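Local coordinates for protein probable ribosomal RNA small subunit methyltransferase (Thermus thermophilus, PDB 3DMH) that transfers a methyl group from S-adenosylmethionine to the exocyclic N2 amine of a guanosine in 16S ribosomal RNA, at residues A[51-56]-A[71-76]; A[91-96]-A[263-268]; A[302-307]-A[334-339]. All coordinates share one frame; numbering follows the deposited sequence.

Interaction 1 (A[51-56]-A[71-76]); sequences DLNPGV and RLETSR
Glu73 and Gly55 meet through a carboxylate-to-backbone bond: Gly55 N donates to Glu73 OE1 at 2.9 Å, with an N-H...O angle of 145°. The donor reaches OE1 on its anti side, tilted 32° out of the carboxylate plane. Glu73 OE1 also lies 3.1 Å from Pro54 CD, and the proline ring slants across the Glu73 side chain, with Pro54 CG 3.8 Å from Glu73 CB. A bend at chi2 (56°) turns the carboxylate so that Glu73 OE2 reaches forward to Ser75 N, just past the strand, accepting at 2.9 Å through its anti lone pair. A water also donates to OE2 and to Asn53 OD1 and accepts from Thr74 OG1, so both carboxylate oxygens are occupied. Ala108 O and Arg113 also hold Asn53.

Asp51 ends strand 48-51 and Arg71 to Glu73 end strand 68-73, neighbouring parallel strands of the N-terminal sheet, whose 3-2-1-4-5-7-6 strand order is that of a class I (Rossmann-like) methyltransferase; the loop after Asp51 carries further contacts. The pairing ends with Leu72 N donating to Asp51 O at 2.9 Å. Beyond it the 51-56 segment turns away through an Asx turn, in which Asp51 OD1 accepts from Asn53 N at 3.0 Å; Asp51 OD2 is taken by Ser60. On the apolar side, Leu52 and Leu72 run side by side, Leu52 CD2 4.0 Å from Leu72 CD1. Arg71 directs its guanidinium to Glu64 and Gln88 O.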
# COMPACT_ATOMS: atom_id res chain seq x y z
N ASP A 51 -1.13 15.16 -9.51
CA ASP A 51 -0.82 14.80 -8.11
C ASP A 51 -0.30 13.37 -8.09
O ASP A 51 -1.01 12.45 -8.49
CB ASP A 51 -2.10 14.90 -7.27
CG ASP A 51 -1.84 14.75 -5.79
OD1 ASP A 51 -0.86 14.11 -5.37
OD2 ASP A 51 -2.71 15.24 -5.02
N LEU A 52 0.95 13.20 -7.64
CA LEU A 52 1.62 11.88 -7.68
C LEU A 52 1.44 11.04 -6.42
O LEU A 52 1.93 9.91 -6.36
CB LEU A 52 3.12 12.05 -7.98
CG LEU A 52 3.42 12.48 -9.40
CD1 LEU A 52 4.94 12.71 -9.54
CD2 LEU A 52 2.95 11.44 -10.41
N ASN A 53 0.77 11.58 -5.40
CA ASN A 53 0.56 10.83 -4.15
C ASN A 53 -0.65 11.40 -3.45
O ASN A 53 -0.53 11.99 -2.37
CB ASN A 53 1.81 10.89 -3.25
CG ASN A 53 1.64 10.08 -1.96
OD1 ASN A 53 0.85 9.12 -1.90
ND2 ASN A 53 2.37 10.46 -0.92
N PRO A 54 -1.82 11.29 -4.09
CA PRO A 54 -2.96 12.09 -3.59
C PRO A 54 -3.60 11.61 -2.30
O PRO A 54 -4.14 12.44 -1.57
CB PRO A 54 -4.00 12.00 -4.71
CG PRO A 54 -3.67 10.70 -5.41
CD PRO A 54 -2.16 10.55 -5.33
N GLY A 55 -3.56 10.31 -2.02
CA GLY A 55 -4.40 9.79 -0.91
C GLY A 55 -5.84 10.16 -1.19
O GLY A 55 -6.32 10.03 -2.31
N VAL A 56 -6.54 10.65 -0.17
CA VAL A 56 -7.95 11.05 -0.34
C VAL A 56 -8.11 12.37 -1.13
O VAL A 56 -9.24 12.79 -1.45
CB VAL A 56 -8.74 11.10 1.01
CG1 VAL A 56 -8.76 9.72 1.68
CG2 VAL A 56 -8.12 12.13 1.92
N ARG A 71 -4.58 12.61 -11.14
CA ARG A 71 -4.05 12.05 -9.89
C ARG A 71 -3.65 10.62 -10.16
O ARG A 71 -4.46 9.88 -10.71
CB ARG A 71 -5.13 12.07 -8.80
CG ARG A 71 -5.67 13.46 -8.50
CD ARG A 71 -6.93 13.38 -7.62
NE ARG A 71 -7.37 14.75 -7.33
CZ ARG A 71 -8.05 15.52 -8.18
NH1 ARG A 71 -8.45 15.06 -9.38
NH2 ARG A 71 -8.34 16.76 -7.83
N LEU A 72 -2.43 10.25 -9.78
CA LEU A 72 -2.00 8.84 -9.92
C LEU A 72 -1.88 8.25 -8.53
O LEU A 72 -1.10 8.74 -7.72
CB LEU A 72 -0.64 8.76 -10.65
CG LEU A 72 -0.61 9.47 -12.02
CD1 LEU A 72 0.71 9.12 -12.70
CD2 LEU A 72 -1.76 9.10 -12.94
N GLU A 73 -2.60 7.15 -8.29
CA GLU A 73 -2.66 6.62 -6.94
C GLU A 73 -2.53 5.10 -6.95
O GLU A 73 -3.13 4.40 -7.79
CB GLU A 73 -3.95 7.06 -6.30
CG GLU A 73 -4.23 6.51 -4.89
CD GLU A 73 -3.12 6.82 -3.91
OE1 GLU A 73 -2.88 8.01 -3.62
OE2 GLU A 73 -2.43 5.90 -3.41
N THR A 74 -1.72 4.60 -6.02
CA THR A 74 -1.46 3.17 -5.91
C THR A 74 -2.39 2.42 -4.96
O THR A 74 -2.54 1.20 -5.08
CB THR A 74 -0.01 2.89 -5.44
OG1 THR A 74 0.22 3.64 -4.24
CG2 THR A 74 1.00 3.38 -6.48
N SER A 75 -3.00 3.14 -4.01
CA SER A 75 -3.86 2.50 -3.02
C SER A 75 -5.27 2.37 -3.51
O SER A 75 -5.93 3.35 -3.87
CB SER A 75 -3.83 3.32 -1.73
OG SER A 75 -4.95 3.01 -0.87
N ARG A 76 -5.77 1.14 -3.48
CA ARG A 76 -7.15 0.90 -3.88
C ARG A 76 -8.12 1.66 -2.98
O ARG A 76 -9.06 2.29 -3.48
CB ARG A 76 -7.48 -0.60 -3.92
CG ARG A 76 -8.64 -0.87 -4.85
CD ARG A 76 -8.13 -1.00 -6.30
NE ARG A 76 -9.22 -1.10 -7.25
CZ ARG A 76 -9.09 -1.56 -8.49
NH1 ARG A 76 -7.88 -1.94 -8.95
NH2 ARG A 76 -10.17 -1.63 -9.27
O HOH W 1 0.38 6.66 -3.38

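Interaction 2 (A[91-96]-A[263-268]); sequences LALPWE and DDLASV. With SAM (S-adenosylmethionine), chain D.
This contact joins the two Rossmann-like halves of the methyltransferase: the loop after strand 90-91 of the N-terminal half packs on the first turn of helix 265-277, which follows the cofactor-binding strand 257-262 in the C-terminal half. Leu265 and Leu93 carry it, their side chains crossing at about a right angle. CG of Leu265 stands opposite the backbone N (chi1 -178°), and its CD2 branch reaches the neighbouring backbone, 3.6 Å from Ala92 N, while also meeting Leu93 CG at 4.1 Å. Leu93 CD2 makes the second patch, 3.8 Å from both CA and CB of Ala266. The contact is van der Waals packing of leucine and alanine carbons, partly against the peptide backbone. Asp264 is the N-cap of the helix: its OD2 takes both Ser267 N and Ser267 OG, the hydroxyl along the anti lone pair and the amide from 67° out of the carboxylate plane, and OD1 receives a weak bond from Ala266 N. Just before it, Asp263 belongs to the S-adenosylmethionine pocket, with its CB 3.4 Å from the adenine C6 of the cofactor, while its carboxylate is bound by Ser75 and Ala77 N. Across the interface, the 91-96 loop is closed on itself by Glu96 OE1, which accepts from Leu93 N at 2.9 Å with the donor 46° out of the carboxylate plane.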
# COMPACT_ATOMS: atom_id res chain seq x y z
N LEU A 91 -5.56 4.44 -11.31
CA LEU A 91 -4.80 3.40 -10.64
C LEU A 91 -3.45 3.34 -11.36
O LEU A 91 -3.34 2.78 -12.46
CB LEU A 91 -5.57 2.09 -10.80
CG LEU A 91 -6.94 2.06 -10.12
CD1 LEU A 91 -7.80 1.03 -10.84
CD2 LEU A 91 -6.80 1.76 -8.62
N ALA A 92 -2.43 3.92 -10.73
CA ALA A 92 -1.18 4.13 -11.46
C ALA A 92 -0.02 4.37 -10.53
O ALA A 92 -0.17 4.93 -9.46
CB ALA A 92 -1.33 5.30 -12.41
N LEU A 93 1.15 3.88 -10.95
CA LEU A 93 2.38 4.19 -10.27
C LEU A 93 2.82 5.61 -10.64
O LEU A 93 2.53 6.10 -11.73
CB LEU A 93 3.46 3.22 -10.74
CG LEU A 93 3.10 1.74 -10.57
CD1 LEU A 93 4.07 0.89 -11.38
CD2 LEU A 93 3.15 1.34 -9.10
N PRO A 94 3.57 6.27 -9.73
CA PRO A 94 3.97 7.65 -10.00
C PRO A 94 4.75 7.76 -11.30
O PRO A 94 4.55 8.71 -12.07
CB PRO A 94 4.86 8.01 -8.80
CG PRO A 94 4.44 7.08 -7.71
CD PRO A 94 3.96 5.81 -8.38
N TRP A 95 5.62 6.77 -11.55
CA TRP A 95 6.44 6.77 -12.76
C TRP A 95 5.73 6.34 -14.05
O TRP A 95 6.37 6.21 -15.11
CB TRP A 95 7.72 5.96 -12.54
CG TRP A 95 7.46 4.58 -12.04
CD1 TRP A 95 7.23 3.47 -12.80
CD2 TRP A 95 7.42 4.15 -10.67
NE1 TRP A 95 7.06 2.37 -11.99
CE2 TRP A 95 7.16 2.76 -10.68
CE3 TRP A 95 7.58 4.81 -9.44
CZ2 TRP A 95 7.06 2.00 -9.50
CZ3 TRP A 95 7.48 4.05 -8.26
CH2 TRP A 95 7.22 2.67 -8.30
N GLU A 96 4.43 6.13 -13.96
CA GLU A 96 3.62 5.91 -15.14
C GLU A 96 3.11 7.25 -15.70
O GLU A 96 2.41 7.26 -16.71
CB GLU A 96 2.47 4.93 -14.88
CG GLU A 96 2.99 3.49 -14.73
CD GLU A 96 1.90 2.48 -14.38
OE1 GLU A 96 0.94 2.87 -13.68
OE2 GLU A 96 2.02 1.32 -14.83
N ASP A 263 -3.69 -3.96 -1.32
CA ASP A 263 -4.20 -2.62 -1.60
C ASP A 263 -3.22 -1.80 -2.44
O ASP A 263 -3.64 -0.81 -3.05
CB ASP A 263 -4.44 -1.90 -0.27
CG ASP A 263 -5.11 -0.56 -0.43
OD1 ASP A 263 -6.27 -0.52 -0.89
OD2 ASP A 263 -4.49 0.48 -0.04
N ASP A 264 -1.93 -2.16 -2.40
CA ASP A 264 -0.91 -1.36 -3.07
C ASP A 264 -0.59 -1.89 -4.47
O ASP A 264 -0.16 -3.02 -4.61
CB ASP A 264 0.38 -1.34 -2.22
CG ASP A 264 1.56 -0.81 -2.99
OD1 ASP A 264 1.40 0.23 -3.61
OD2 ASP A 264 2.64 -1.45 -2.98
N LEU A 265 -0.83 -1.06 -5.49
CA LEU A 265 -0.56 -1.43 -6.87
C LEU A 265 0.86 -1.93 -7.11
O LEU A 265 1.06 -2.89 -7.86
CB LEU A 265 -0.84 -0.26 -7.81
CG LEU A 265 -0.64 -0.50 -9.30
CD1 LEU A 265 -1.53 -1.62 -9.79
CD2 LEU A 265 -0.90 0.77 -10.06
N ALA A 266 1.85 -1.25 -6.52
CA ALA A 266 3.26 -1.68 -6.75
C ALA A 266 3.44 -3.13 -6.28
O ALA A 266 4.12 -3.93 -6.92
CB ALA A 266 4.22 -0.73 -6.05
N SER A 267 2.81 -3.46 -5.16
CA SER A 267 2.88 -4.80 -4.60
C SER A 267 2.13 -5.82 -5.46
O SER A 267 2.61 -6.93 -5.67
CB SER A 267 2.35 -4.80 -3.17
OG SER A 267 3.26 -4.08 -2.33
N VAL A 268 0.96 -5.44 -5.98
CA VAL A 268 0.21 -6.32 -6.88
C VAL A 268 1.06 -6.68 -8.10
O VAL A 268 1.16 -7.86 -8.49
CB VAL A 268 -1.08 -5.64 -7.36
CG1 VAL A 268 -1.77 -6.45 -8.47
CG2 VAL A 268 -2.02 -5.46 -6.19
N SAM D . 2.05 -11.12 2.83
CA SAM D . 3.30 -10.34 2.55
C SAM D . 4.45 -10.98 3.30
O SAM D . 4.14 -11.82 4.16
OXT SAM D . 5.62 -10.63 3.06
CB SAM D . 3.18 -8.89 3.00
CG SAM D . 2.88 -8.68 4.49
SD SAM D . 2.88 -6.91 4.93
CE SAM D . 3.20 -6.98 6.72
C5' SAM D . 1.13 -6.41 4.93
C4' SAM D . 0.59 -6.19 3.53
O4' SAM D . -0.74 -5.71 3.72
C3' SAM D . 1.35 -5.16 2.69
O3' SAM D . 1.77 -5.70 1.44
C2' SAM D . 0.35 -4.02 2.54
O2' SAM D . 0.47 -3.25 1.36
C1' SAM D . -0.95 -4.81 2.65
N9 SAM D . -2.09 -3.95 2.93
C8 SAM D . -2.13 -2.77 3.66
N7 SAM D . -3.41 -2.31 3.69
C5 SAM D . -4.18 -3.20 2.96
C6 SAM D . -5.53 -3.23 2.61
N6 SAM D . -6.37 -2.26 2.98
N1 SAM D . -5.97 -4.30 1.86
C2 SAM D . -5.12 -5.29 1.44
N3 SAM D . -3.76 -5.25 1.73
C4 SAM D . -3.33 -4.22 2.48

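Interaction 3 (A[302-307]-A[334-339]); sequences IVTNPP and GVFFLV. With SAM (S-adenosylmethionine), chain D; GMP (guanosine), chain E.
Val335 O accepts from Ile302 N at 2.9 Å, the first of four backbone bonds between these two segments, whose short strand axes run parallel at 4°. At Phe336, CG lies opposite the backbone N (chi1 179°), which carries the ring along the face shared by Ile302 and Thr304. Ile302 O meets the edge of this ring near its plane, Ile302 CG2 lies 3.9 Å from Phe336 CD1, and Thr304 CG2 comes within 3.7 Å of Phe336 CE1. Phe337 points to the other face, with Val303; its N donates to Ile302 O and its O accepts from Thr304 N. Leu338 returns to the Phe336 face, where its CD1 touches both Thr304 CG2 and Pro306 CG at 3.9 Å, the proline crossing it at about a right angle. Val339 N makes the last of the four bonds, to Thr304 O, and its CG1 packs 3.7 Å from Asn305 CB. This backs the Asn-Pro-Pro-Phe motif of amino-methylating enzymes: Asn305 OD1 accepts from guanosine N2, the methyl acceptor, at 2.9 Å with an N-H...O angle of 163°. Asn305 ND2 is held by Asp213 and Ser216 and makes only a weak bond to the cofactor carboxylate, while Asn305 O lies 3.2 Å from the cofactor methyl CE. Strand 299-304 is flanked by 236-240 and 334-340, and the latter by antiparallel 366-371; helix 317-329 packs on the Ile302, Thr304 and Phe336 face, helix 214-227 on Val303 and Val339.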
# COMPACT_ATOMS: atom_id res chain seq x y z
N ILE A 302 -7.21 -19.26 5.20
CA ILE A 302 -6.89 -17.83 5.06
C ILE A 302 -5.65 -17.53 5.87
O ILE A 302 -5.52 -17.97 7.02
CB ILE A 302 -8.07 -16.94 5.49
CG1 ILE A 302 -9.25 -17.22 4.55
CG2 ILE A 302 -7.66 -15.45 5.45
CD1 ILE A 302 -10.47 -16.35 4.77
N VAL A 303 -4.69 -16.85 5.24
CA VAL A 303 -3.42 -16.56 5.90
C VAL A 303 -3.19 -15.07 5.87
O VAL A 303 -3.61 -14.39 4.92
CB VAL A 303 -2.20 -17.28 5.23
CG1 VAL A 303 -2.37 -18.79 5.30
CG2 VAL A 303 -2.02 -16.81 3.77
N THR A 304 -2.49 -14.55 6.88
CA THR A 304 -2.13 -13.14 6.84
C THR A 304 -0.96 -12.82 7.74
O THR A 304 -0.85 -13.35 8.84
CB THR A 304 -3.34 -12.22 7.18
OG1 THR A 304 -2.98 -10.85 6.95
CG2 THR A 304 -3.81 -12.40 8.65
N ASN A 305 -0.08 -11.97 7.21
CA ASN A 305 0.92 -11.23 7.97
C ASN A 305 0.45 -9.77 7.87
O ASN A 305 0.80 -9.09 6.89
CB ASN A 305 2.28 -11.45 7.31
CG ASN A 305 3.41 -10.71 8.01
OD1 ASN A 305 3.19 -10.02 9.00
ND2 ASN A 305 4.63 -10.85 7.47
N PRO A 306 -0.40 -9.31 8.80
CA PRO A 306 -1.03 -8.00 8.59
C PRO A 306 -0.09 -6.81 8.69
O PRO A 306 0.99 -6.90 9.31
CB PRO A 306 -2.08 -7.90 9.70
CG PRO A 306 -2.12 -9.20 10.38
CD PRO A 306 -0.87 -9.96 10.05
N PRO A 307 -0.53 -5.66 8.16
CA PRO A 307 0.24 -4.43 8.36
C PRO A 307 0.26 -4.04 9.84
O PRO A 307 -0.62 -4.44 10.60
CB PRO A 307 -0.54 -3.38 7.55
CG PRO A 307 -1.92 -3.94 7.45
CD PRO A 307 -1.80 -5.43 7.45
N GLY A 334 -13.07 -24.36 7.89
CA GLY A 334 -11.93 -23.58 7.39
C GLY A 334 -11.01 -23.10 8.50
O GLY A 334 -11.40 -23.01 9.67
N VAL A 335 -9.77 -22.79 8.13
CA VAL A 335 -8.77 -22.39 9.13
C VAL A 335 -8.09 -21.06 8.80
O VAL A 335 -7.98 -20.67 7.63
CB VAL A 335 -7.72 -23.50 9.36
CG1 VAL A 335 -8.37 -24.74 9.96
CG2 VAL A 335 -6.98 -23.86 8.07
N PHE A 336 -7.67 -20.37 9.86
CA PHE A 336 -7.07 -19.04 9.77
C PHE A 336 -5.72 -19.03 10.47
O PHE A 336 -5.61 -19.50 11.62
CB PHE A 336 -8.01 -18.05 10.45
CG PHE A 336 -7.53 -16.62 10.46
CD1 PHE A 336 -7.02 -16.03 9.30
CD2 PHE A 336 -7.64 -15.86 11.62
CE1 PHE A 336 -6.62 -14.69 9.29
CE2 PHE A 336 -7.25 -14.51 11.63
CZ PHE A 336 -6.74 -13.92 10.47
N PHE A 337 -4.70 -18.50 9.79
CA PHE A 337 -3.37 -18.33 10.38
C PHE A 337 -2.98 -16.86 10.31
O PHE A 337 -3.07 -16.26 9.23
CB PHE A 337 -2.30 -19.10 9.58
CG PHE A 337 -2.45 -20.58 9.63
CD1 PHE A 337 -1.69 -21.35 10.50
CD2 PHE A 337 -3.36 -21.22 8.78
CE1 PHE A 337 -1.84 -22.73 10.54
CE2 PHE A 337 -3.50 -22.59 8.80
CZ PHE A 337 -2.74 -23.36 9.68
N LEU A 338 -2.54 -16.29 11.43
CA LEU A 338 -2.12 -14.89 11.48
C LEU A 338 -0.79 -14.78 12.22
O LEU A 338 -0.60 -15.44 13.24
CB LEU A 338 -3.19 -14.06 12.21
CG LEU A 338 -2.90 -12.58 12.48
CD1 LEU A 338 -4.18 -11.75 12.50
CD2 LEU A 338 -2.16 -12.45 13.80
N VAL A 339 0.12 -13.96 11.71
CA VAL A 339 1.41 -13.79 12.40
C VAL A 339 1.61 -12.32 12.76
O VAL A 339 1.30 -11.43 11.95
CB VAL A 339 2.58 -14.38 11.58
CG1 VAL A 339 2.77 -13.66 10.25
CG2 VAL A 339 3.89 -14.37 12.39
N SAM D . 2.05 -11.12 2.83
CA SAM D . 3.30 -10.34 2.55
C SAM D . 4.45 -10.98 3.30
O SAM D . 4.14 -11.82 4.16
OXT SAM D . 5.62 -10.63 3.06
CB SAM D . 3.18 -8.89 3.00
CG SAM D . 2.88 -8.68 4.49
SD SAM D . 2.88 -6.91 4.93
CE SAM D . 3.20 -6.98 6.72
C5' SAM D . 1.13 -6.41 4.93
C4' SAM D . 0.59 -6.19 3.53
O4' SAM D . -0.74 -5.71 3.72
C3' SAM D . 1.35 -5.16 2.69
O3' SAM D . 1.77 -5.70 1.44
C2' SAM D . 0.35 -4.02 2.54
O2' SAM D . 0.47 -3.25 1.36
C1' SAM D . -0.95 -4.81 2.65
N9 SAM D . -2.09 -3.95 2.93
C8 SAM D . -2.13 -2.77 3.66
N7 SAM D . -3.41 -2.31 3.69
C5 SAM D . -4.18 -3.20 2.96
C6 SAM D . -5.53 -3.23 2.61
N6 SAM D . -6.37 -2.26 2.98
N1 SAM D . -5.97 -4.30 1.86
C2 SAM D . -5.12 -5.29 1.44
N3 SAM D . -3.76 -5.25 1.73
C4 SAM D . -3.33 -4.22 2.48
C4' GMP E . 11.36 -6.80 13.61
O4' GMP E . 9.98 -7.16 13.48
C3' GMP E . 11.48 -5.39 13.05
O3' GMP E . 11.94 -5.51 11.69
C2' GMP E . 10.06 -4.86 13.07
O2' GMP E . 9.85 -3.90 12.04
C1' GMP E . 9.25 -6.12 12.82
N9 GMP E . 7.88 -6.12 13.37
C8 GMP E . 7.42 -5.51 14.47
N7 GMP E . 6.10 -5.77 14.67
C5 GMP E . 5.70 -6.59 13.68
C6 GMP E . 4.44 -7.26 13.27
O6 GMP E . 3.39 -7.12 13.93
N1 GMP E . 4.47 -8.02 12.16
C2 GMP E . 5.59 -8.20 11.41
N2 GMP E . 5.57 -8.97 10.30
N3 GMP E . 6.78 -7.62 11.73
C4 GMP E . 6.88 -6.83 12.83

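Interactions 1 and 3 lie in two sheets of the same strand order but at different strand pairs, the first and second in one and the fourth and fifth in the other: 302-307 with 334-339 is a regular parallel ladder in a buried core, whereas 51-56 with 71-76, also buried, is the point where the pair diverges into loop and a carboxylate and a water take over from backbone bonds. Interaction 2 is largely buried but extends to exposed Leu91. It touches interaction 1 directly, Thr74 O lying 2.9 Å from Leu265 N. Interactions 2 and 3 do not touch, yet both meet S-adenosylmethionine, interaction 2 at the adenine through Asp263, interaction 3 at the methyl, carboxylate and ribose.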